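Local coordinates for probable tautomerase ywhB (Bacillus subtilis, PDB 2OPA), which is a small protein of the tautomerase family, assembled from six copies of a short chain built around a beta-alpha-beta unit, at residues K16-V20 with V40-E44. Numbering follows the deposited sequence.
Sequences KRNLV and VFIEE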
# COMPACT_ATOMS: atom_id res chain seq x y z
N LYS A 16 -18.06 -11.67 -1.21
CA LYS A 16 -17.36 -10.45 -1.57
C LYS A 16 -18.34 -9.29 -1.73
O LYS A 16 -18.06 -8.18 -1.30
CB LYS A 16 -16.57 -10.65 -2.87
CG LYS A 16 -15.41 -11.62 -2.75
CD LYS A 16 -14.75 -11.83 -4.09
CE LYS A 16 -13.63 -12.85 -3.99
NZ LYS A 16 -12.95 -13.04 -5.31
N ARG A 17 -19.48 -9.56 -2.35
CA ARG A 17 -20.50 -8.54 -2.54
C ARG A 17 -21.02 -8.07 -1.18
O ARG A 17 -21.20 -6.87 -0.95
CB ARG A 17 -21.65 -9.08 -3.38
CG ARG A 17 -22.77 -8.07 -3.60
CD ARG A 17 -23.92 -8.68 -4.39
NE ARG A 17 -23.53 -9.05 -5.75
CZ ARG A 17 -23.75 -10.24 -6.30
NH1 ARG A 17 -24.37 -11.19 -5.61
NH2 ARG A 17 -23.37 -10.47 -7.55
N ASN A 18 -21.27 -9.03 -0.28
CA ASN A 18 -21.77 -8.71 1.06
C ASN A 18 -20.74 -7.92 1.85
O ASN A 18 -21.09 -6.96 2.53
CB ASN A 18 -22.14 -9.99 1.82
CG ASN A 18 -23.25 -10.78 1.14
OD1 ASN A 18 -24.14 -10.19 0.49
ND2 ASN A 18 -23.23 -12.11 1.29
N LEU A 19 -19.48 -8.33 1.74
CA LEU A 19 -18.38 -7.65 2.42
C LEU A 19 -18.38 -6.17 2.06
O LEU A 19 -18.33 -5.29 2.92
CB LEU A 19 -17.05 -8.28 2.00
CG LEU A 19 -15.76 -7.55 2.38
CD1 LEU A 19 -15.55 -7.65 3.88
CD2 LEU A 19 -14.58 -8.17 1.63
N VAL A 20 -18.43 -5.90 0.76
CA VAL A 20 -18.44 -4.53 0.27
C VAL A 20 -19.62 -3.74 0.84
O VAL A 20 -19.44 -2.62 1.31
CB VAL A 20 -18.48 -4.52 -1.27
CG1 VAL A 20 -18.82 -3.13 -1.78
CG2 VAL A 20 -17.13 -4.97 -1.81
N VAL A 40 -14.14 0.81 -1.86
CA VAL A 40 -13.62 -0.42 -1.30
C VAL A 40 -12.82 -1.23 -2.33
O VAL A 40 -13.29 -1.44 -3.46
CB VAL A 40 -14.75 -1.32 -0.73
CG1 VAL A 40 -14.16 -2.58 -0.13
CG2 VAL A 40 -15.54 -0.57 0.31
N PHE A 41 -11.62 -1.65 -1.95
CA PHE A 41 -10.78 -2.46 -2.82
C PHE A 41 -10.61 -3.81 -2.14
O PHE A 41 -10.39 -3.87 -0.93
CB PHE A 41 -9.37 -1.86 -2.99
CG PHE A 41 -9.35 -0.46 -3.50
CD1 PHE A 41 -9.13 0.61 -2.63
CD2 PHE A 41 -9.50 -0.19 -4.86
CE1 PHE A 41 -9.06 1.92 -3.11
CE2 PHE A 41 -9.44 1.11 -5.34
CZ PHE A 41 -9.21 2.17 -4.46
N ILE A 42 -10.74 -4.88 -2.90
CA ILE A 42 -10.52 -6.20 -2.34
C ILE A 42 -9.23 -6.73 -2.95
O ILE A 42 -9.06 -6.73 -4.17
CB ILE A 42 -11.65 -7.20 -2.68
CG1 ILE A 42 -12.93 -6.83 -1.93
CG2 ILE A 42 -11.22 -8.61 -2.32
CD1 ILE A 42 -14.14 -7.67 -2.32
N GLU A 43 -8.31 -7.15 -2.09
CA GLU A 43 -7.04 -7.70 -2.53
C GLU A 43 -6.93 -9.11 -1.99
O GLU A 43 -6.94 -9.33 -0.78
CB GLU A 43 -5.89 -6.84 -2.01
CG GLU A 43 -5.63 -5.60 -2.85
CD GLU A 43 -4.67 -4.63 -2.19
OE1 GLU A 43 -3.87 -5.05 -1.33
OE2 GLU A 43 -4.70 -3.44 -2.57
N GLU A 44 -6.84 -10.08 -2.89
CA GLU A 44 -6.74 -11.47 -2.48
C GLU A 44 -5.30 -11.94 -2.34
O GLU A 44 -4.45 -11.60 -3.16
CB GLU A 44 -7.48 -12.35 -3.47
CG GLU A 44 -8.97 -12.38 -3.19
CD GLU A 44 -9.71 -13.31 -4.10
OE1 GLU A 44 -10.75 -13.84 -3.68
OE2 GLU A 44 -9.25 -13.49 -5.25
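The CD1 methyl of I42 projects from the strand onto the helix surface, where it meets three residues, K16, L19 and V20. L19 faces it head on, the two branches tip to tip, with L19 CD2 4.0 Å from I42 CD1. V20 comes at a slant, its CG2 4.1 Å from I42 CD1; with CG1 anti to the backbone N (chi1 167°), CG2 is the branch turned to the strand. The same CG2 also touches V40, 4.2 Å from V40 CG1, the two valine side chains running antiparallel, side by side. On the other flank the lysine contributes its aliphatic root, K16 CB lying 3.9 Å from I42 CD1. Beyond CG the K16 chain runs fully extended, carrying its ammonium past the isoleucine to the carboxylate of E44, a side chain it crosses at about a right angle. K16 NZ donates to E44 OE1 at 2.9 Å in a salt bridge, approaching from above the carboxylate plane, 55° out of it. H49 of a second subunit hydrogen-bonds the same ammonium and packs on E44, so this polar edge is shared with the hexamer interface. The side chains of F41 and E43 lie on the face turned from the helix, while their backbones hydrogen-bond to strand 2-8. Helix 13-31 thus covers one face of the parallel sheet formed by strands 2-8 and 39-45, the beta-alpha-beta arrangement of the tautomerase fold.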